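Local atomic coordinates of putative TetR-family transcriptional regulator (Bordetella parapertussis 12822, PDB entry 3CCY), a protein that probably binds cis-regulatory DNA through a helix-turn-helix motif and regulates transcription, most likely as a repressor of the TetR family. Residues E13-R16 / D17-E21; A60-R63 / D64-T68. All blocks are in the same frame, centred on the assembly; numbering follows the deposited sequence.

Contact 1 (13-16 with 17-21) forms the opening turn of helix 15-29, and contact 2 (60-63 with 64-68) lies near the start of helix 58-81; the first closes before the second opens. Their centres are 12 Å apart on the same side of the chain's centre. In the TetR fold these helices flank the predicted helix-turn-helix, and here they pack directly: the CD1 of I20 rests against the carbonyl of V61, and R16 NH1 reaches D64 OD1 at 3.3 Å, a long, weak ion pair. Contact 2 also faces helices 87-115 and 122-145, so it joins the probable DNA-binding domain to the C-terminal helical domain.

Contact 1: residues E13-R16 / D17-E21; sequences ENIR and DTIIE
Around the start of helix 15-29 the chain passes from the loop residues E13 and N14 into regular turns, where I19 N bonds to I15 O and I20 N to R16 O, the latter at 3.2 Å. Before that the bonding is looser: N14 O takes two weak hydrogen bonds, from D17 N and from T18 OG1 at 3.4 Å. The T18 hydroxyl can turn back to that carbonyl because chi1 of -44° sets OG1 beside its own backbone N.

The carboxylate of D17 also folds back toward the preceding turn. With a chi1 of only -23°, it brings OD2 to 2.5 Å from E13 O, a spacing short enough that the acid may be protonated, though so close an approach is doubtful evidence. The other oxygen, OD1, lies by CB of R16. On the apolar side I15 reaches along the helix with its CG1 branch, which meets CD1 of I19 at 4.1 Å, the two side chains crossing at a slant. That same CD1 lies 3.3 Å from I15 O, over the carbonyl that I19 N uses. I15 and I19 both also touch Y54.

R16 bends at chi2 and chi3, and its guanidinium comes obliquely to I20, NH1 standing 4.5 Å from CG1. The charge is directed instead to D64 on helix 58-81, while F55 touches both R16 and I20. This first turn therefore divides its chemistry: polar side chains of D17 and T18 turn back to the carbonyls of E13 and N14, and I19 and I20 are buried, I20 packing against helix 58-81 within the probable DNA-binding domain.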
ATOM      1  N   GLU A  13     -27.647 -10.103 -17.111  1.00 67.13           N
ATOM      2  CA  GLU A  13     -26.376 -10.468 -16.468  1.00 66.68           C
ATOM      3  C   GLU A  13     -25.148 -10.531 -17.395  1.00 66.15           C
ATOM      4  O   GLU A  13     -24.100 -11.033 -16.990  1.00 66.21           O
ATOM      5  CB  GLU A  13     -26.542 -11.815 -15.747  1.00 66.88           C
ATOM      6  CG  GLU A  13     -25.709 -11.974 -14.472  1.00 67.53           C
ATOM      7  CD  GLU A  13     -26.516 -11.740 -13.206  1.00 67.97           C
ATOM      8  OE1 GLU A  13     -27.413 -10.869 -13.211  1.00 68.11           O
ATOM      9  OE2 GLU A  13     -26.252 -12.438 -12.204  1.00 67.94           O
ATOM     10  N   ASN A  14     -25.276 -10.033 -18.623  1.00 65.48           N
ATOM     11  CA  ASN A  14     -24.183 -10.084 -19.604  1.00 64.60           C
ATOM     12  C   ASN A  14     -23.516  -8.711 -19.745  1.00 63.83           C
ATOM     13  O   ASN A  14     -22.326  -8.545 -19.453  1.00 63.48           O
ATOM     14  CB  ASN A  14     -24.678 -10.563 -20.988  1.00 64.72           C
ATOM     15  CG  ASN A  14     -25.850 -11.556 -20.913  1.00 64.99           C
ATOM     16  OD1 ASN A  14     -26.742 -11.529 -21.763  1.00 65.24           O
ATOM     17  ND2 ASN A  14     -25.838 -12.438 -19.915  1.00 65.15           N
ATOM     18  N   ILE A  15     -24.314  -7.743 -20.200  1.00 62.81           N
ATOM     19  CA  ILE A  15     -23.929  -6.334 -20.338  1.00 61.77           C
ATOM     20  C   ILE A  15     -23.615  -5.674 -18.983  1.00 60.92           C
ATOM     21  O   ILE A  15     -22.782  -4.765 -18.912  1.00 60.65           O
ATOM     22  CB  ILE A  15     -25.031  -5.551 -21.113  1.00 61.87           C
ATOM     23  CG1 ILE A  15     -24.921  -4.031 -20.913  1.00 61.80           C
ATOM     24  CG2 ILE A  15     -26.414  -6.070 -20.739  1.00 62.11           C
ATOM     25  CD1 ILE A  15     -23.860  -3.352 -21.778  1.00 62.03           C
ATOM     26  N   ARG A  16     -24.293  -6.139 -17.930  1.00 59.86           N
ATOM     27  CA  ARG A  16     -23.996  -5.777 -16.538  1.00 58.86           C
ATOM     28  C   ARG A  16     -22.502  -5.817 -16.230  1.00 57.89           C
ATOM     29  O   ARG A  16     -21.926  -4.822 -15.788  1.00 57.62           O
ATOM     30  CB  ARG A  16     -24.719  -6.729 -15.577  1.00 59.05           C
ATOM     31  CG  ARG A  16     -25.940  -6.167 -14.868  1.00 59.40           C
ATOM     32  CD  ARG A  16     -25.539  -5.158 -13.802  1.00 60.13           C
ATOM     33  NE  ARG A  16     -26.206  -5.395 -12.524  1.00 60.69           N
ATOM     34  CZ  ARG A  16     -25.584  -5.811 -11.423  1.00 61.34           C
ATOM     35  NH1 ARG A  16     -24.275  -6.029 -11.428  1.00 60.92           N
ATOM     36  NH2 ARG A  16     -26.271  -6.002 -10.305  1.00 62.25           N
ATOM     37  N   ASP A  17     -21.889  -6.972 -16.489  1.00 56.74           N
ATOM     38  CA  ASP A  17     -20.499  -7.233 -16.126  1.00 56.00           C
ATOM     39  C   ASP A  17     -19.501  -6.506 -17.017  1.00 54.65           C
ATOM     40  O   ASP A  17     -18.357  -6.314 -16.620  1.00 54.72           O
ATOM     41  CB  ASP A  17     -20.199  -8.736 -16.151  1.00 56.54           C
ATOM     42  CG  ASP A  17     -21.447  -9.588 -15.987  1.00 58.27           C
ATOM     43  OD1 ASP A  17     -22.202  -9.388 -14.999  1.00 59.21           O
ATOM     44  OD2 ASP A  17     -21.670 -10.457 -16.865  1.00 59.85           O
ATOM     45  N   THR A  18     -19.922  -6.119 -18.216  1.00 52.92           N
ATOM     46  CA  THR A  18     -19.072  -5.320 -19.096  1.00 51.28           C
ATOM     47  C   THR A  18     -18.872  -3.931 -18.489  1.00 49.91           C
ATOM     48  O   THR A  18     -17.753  -3.422 -18.447  1.00 49.59           O
ATOM     49  CB  THR A  18     -19.658  -5.203 -20.518  1.00 51.49           C
ATOM     50  OG1 THR A  18     -20.143  -6.482 -20.941  1.00 51.66           O
ATOM     51  CG2 THR A  18     -18.600  -4.704 -21.506  1.00 51.23           C
ATOM     52  N   ILE A  19     -19.967  -3.334 -18.015  1.00 48.22           N
ATOM     53  CA  ILE A  19     -19.928  -2.053 -17.309  1.00 46.48           C
ATOM     54  C   ILE A  19     -18.984  -2.163 -16.113  1.00 45.49           C
ATOM     55  O   ILE A  19     -18.036  -1.391 -15.998  1.00 45.14           O
ATOM     56  CB  ILE A  19     -21.347  -1.603 -16.855  1.00 46.18           C
ATOM     57  CG1 ILE A  19     -22.283  -1.489 -18.064  1.00 45.96           C
ATOM     58  CG2 ILE A  19     -21.282  -0.275 -16.097  1.00 45.47           C
ATOM     59  CD1 ILE A  19     -23.724  -1.781 -17.746  1.00 44.49           C
ATOM     60  N   ILE A  20     -19.242  -3.148 -15.256  1.00 44.50           N
ATOM     61  CA  ILE A  20     -18.410  -3.437 -14.092  1.00 43.84           C
ATOM     62  C   ILE A  20     -16.946  -3.651 -14.483  1.00 43.65           C
ATOM     63  O   ILE A  20     -16.052  -3.078 -13.862  1.00 42.85           O
ATOM     64  CB  ILE A  20     -18.948  -4.669 -13.297  1.00 43.72           C
ATOM     65  CG1 ILE A  20     -20.300  -4.352 -12.646  1.00 43.53           C
ATOM     66  CG2 ILE A  20     -17.945  -5.124 -12.236  1.00 43.87           C
ATOM     67  CD1 ILE A  20     -20.202  -3.444 -11.420  1.00 44.80           C
ATOM     68  N   GLU A  21     -16.722  -4.468 -15.518  1.00 43.40           N
ATOM     69  CA  GLU A  21     -15.385  -4.792 -16.026  1.00 43.33           C
ATOM     70  C   GLU A  21     -14.661  -3.538 -16.515  1.00 42.07           C
ATOM     71  O   GLU A  21     -13.497  -3.307 -16.177  1.00 41.72           O
ATOM     72  CB  GLU A  21     -15.493  -5.808 -17.177  1.00 43.52           C
ATOM     73  CG  GLU A  21     -14.187  -6.546 -17.549  1.00 44.98           C
ATOM     74  CD  GLU A  21     -14.394  -7.647 -18.617  1.00 45.70           C
ATOM     75  OE1 GLU A  21     -13.558  -8.587 -18.666  1.00 49.09           O
ATOM     76  OE2 GLU A  21     -15.381  -7.578 -19.398  1.00 46.38           O
TER

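Contact 2: residues A60-R63 / D64-T68; sequences AVLR and DMLTT
R63 and T67 meet through one carbonyl in a run of regular helix. The backbone bonds go from D64 N to A60 O, M65 N to V61 O, L66 N to L62 O and T67 N to R63 O, the last at 2.9 Å. R63 O accepts a second donor, T67 OG1 at 2.7 Å, which stands 40° out of the carbonyl plane on the face opposite the amide.

Apolar contacts follow the same i to i+4 spacing. CD1 of L62 meets CD1 of L66 at 3.8 Å, and V111 of helix 87-115 touches both. CG1 of V61 touches the methyl CE of selenomethionine M65 at 3.9 Å; a bend at chi3 (53°) swings that methyl back toward the preceding turn.

The charged end of R63 finds a partner beyond this turn. A60 CA lies 3.8 Å above the guanidinium plane of R63, toward the rim, while R63 NH2 bonds to Q123 OE1.

The helix thus serves several neighbours: V61 packs on helix 15-29, L62 and L66 face helix 87-115, L66 also helix 122-145, and M65 touches both 15-29 and 87-115, while the T67 hydroxyl donates to a carbonyl of its own helix.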
ATOM      1  N   ALA A  60     -23.078   3.180  -7.135  1.00 36.47           N
ATOM      2  CA  ALA A  60     -23.693   1.859  -7.260  1.00 35.38           C
ATOM      3  C   ALA A  60     -22.788   0.895  -8.035  1.00 34.94           C
ATOM      4  O   ALA A  60     -22.629  -0.266  -7.644  1.00 34.80           O
ATOM      5  CB  ALA A  60     -25.069   1.965  -7.927  1.00 35.17           C
ATOM      6  N   VAL A  61     -22.195   1.385  -9.127  1.00 33.96           N
ATOM      7  CA  VAL A  61     -21.198   0.620  -9.884  1.00 32.47           C
ATOM      8  C   VAL A  61     -20.036   0.229  -8.976  1.00 31.96           C
ATOM      9  O   VAL A  61     -19.661  -0.930  -8.932  1.00 31.20           O
ATOM     10  CB  VAL A  61     -20.688   1.393 -11.126  1.00 32.41           C
ATOM     11  CG1 VAL A  61     -19.661   0.568 -11.892  1.00 32.07           C
ATOM     12  CG2 VAL A  61     -21.855   1.763 -12.041  1.00 31.84           C
ATOM     13  N   LEU A  62     -19.504   1.197  -8.232  1.00 31.57           N
ATOM     14  CA  LEU A  62     -18.419   0.936  -7.298  1.00 31.57           C
ATOM     15  C   LEU A  62     -18.820  -0.016  -6.168  1.00 32.25           C
ATOM     16  O   LEU A  62     -18.088  -0.958  -5.864  1.00 31.44           O
ATOM     17  CB  LEU A  62     -17.840   2.245  -6.721  1.00 31.39           C
ATOM     18  CG  LEU A  62     -16.696   2.149  -5.696  1.00 31.29           C
ATOM     19  CD1 LEU A  62     -15.445   1.482  -6.261  1.00 31.23           C
ATOM     20  CD2 LEU A  62     -16.319   3.490  -5.121  1.00 30.97           C
ATOM     21  N   ARG A  63     -19.968   0.233  -5.547  1.00 32.82           N
ATOM     22  CA  ARG A  63     -20.401  -0.555  -4.399  1.00 34.52           C
ATOM     23  C   ARG A  63     -20.557  -2.017  -4.805  1.00 34.33           C
ATOM     24  O   ARG A  63     -20.083  -2.906  -4.099  1.00 34.40           O
ATOM     25  CB  ARG A  63     -21.694   0.010  -3.784  1.00 34.28           C
ATOM     26  CG  ARG A  63     -22.200  -0.754  -2.547  1.00 35.68           C
ATOM     27  CD  ARG A  63     -23.574  -0.272  -2.079  1.00 36.46           C
ATOM     28  NE  ARG A  63     -24.623  -0.434  -3.091  1.00 41.85           N
ATOM     29  CZ  ARG A  63     -25.299   0.566  -3.671  1.00 43.07           C
ATOM     30  NH1 ARG A  63     -26.236   0.294  -4.571  1.00 43.52           N
ATOM     31  NH2 ARG A  63     -25.052   1.837  -3.362  1.00 43.95           N
ATOM     32  N   ASP A  64     -21.184  -2.247  -5.957  1.00 34.33           N
ATOM     33  CA  ASP A  64     -21.372  -3.600  -6.486  1.00 34.91           C
ATOM     34  C   ASP A  64     -20.058  -4.346  -6.766  1.00 34.08           C
ATOM     35  O   ASP A  64     -19.880  -5.481  -6.298  1.00 34.60           O
ATOM     36  CB  ASP A  64     -22.299  -3.568  -7.713  1.00 35.57           C
ATOM     37  CG  ASP A  64     -22.516  -4.941  -8.332  1.00 38.52           C
ATOM     38  OD1 ASP A  64     -23.631  -5.481  -8.189  1.00 42.74           O
ATOM     39  OD2 ASP A  64     -21.581  -5.477  -8.976  1.00 42.65           O
HETATM   40  N   MSE A  65     -19.115  -3.731  -7.476  1.00 33.32           N
HETATM   41  CA  MSE A  65     -17.854  -4.445  -7.766  1.00 31.59           C
HETATM   42  C   MSE A  65     -17.013  -4.728  -6.519  1.00 32.37           C
HETATM   43  O   MSE A  65     -16.285  -5.722  -6.466  1.00 32.15           O
HETATM   44  CB  MSE A  65     -17.000  -3.715  -8.811  1.00 32.10           C
HETATM   45  CG  MSE A  65     -16.127  -2.633  -8.242  1.00 30.36           C
HETATM   46 SE   MSE A  65     -15.012  -1.710  -9.521  0.70 29.57          SE
HETATM   47  CE  MSE A  65     -16.315  -1.185 -10.832  1.00 27.16           C
ATOM     48  N   LEU A  66     -17.092  -3.842  -5.536  1.00 31.37           N
ATOM     49  CA  LEU A  66     -16.391  -4.047  -4.292  1.00 31.96           C
ATOM     50  C   LEU A  66     -17.049  -5.159  -3.483  1.00 31.17           C
ATOM     51  O   LEU A  66     -16.379  -5.980  -2.883  1.00 29.52           O
ATOM     52  CB  LEU A  66     -16.345  -2.744  -3.499  1.00 32.03           C
ATOM     53  CG  LEU A  66     -15.450  -1.654  -4.110  1.00 34.58           C
ATOM     54  CD1 LEU A  66     -15.137  -0.571  -3.089  1.00 35.04           C
ATOM     55  CD2 LEU A  66     -14.149  -2.253  -4.657  1.00 36.29           C
ATOM     56  N   THR A  67     -18.371  -5.177  -3.497  1.00 31.61           N
ATOM     57  CA  THR A  67     -19.125  -6.158  -2.720  1.00 33.44           C
ATOM     58  C   THR A  67     -18.907  -7.574  -3.257  1.00 33.07           C
ATOM     59  O   THR A  67     -18.618  -8.505  -2.494  1.00 33.38           O
ATOM     60  CB  THR A  67     -20.626  -5.804  -2.687  1.00 32.88           C
ATOM     61  OG1 THR A  67     -20.794  -4.545  -2.022  1.00 34.02           O
ATOM     62  CG2 THR A  67     -21.426  -6.849  -1.946  1.00 35.32           C
ATOM     63  N   THR A  68     -19.031  -7.739  -4.566  1.00 33.70           N
ATOM     64  CA  THR A  68     -18.893  -9.060  -5.132  1.00 34.48           C
ATOM     65  C   THR A  68     -17.447  -9.526  -4.980  1.00 34.77           C
ATOM     66  O   THR A  68     -17.197 -10.699  -4.748  1.00 35.94           O
ATOM     67  CB  THR A  68     -19.388  -9.159  -6.597  1.00 34.92           C
ATOM     68  OG1 THR A  68     -18.424  -8.577  -7.483  1.00 37.20           O
ATOM     69  CG2 THR A  68     -20.754  -8.476  -6.763  1.00 33.84           C
TER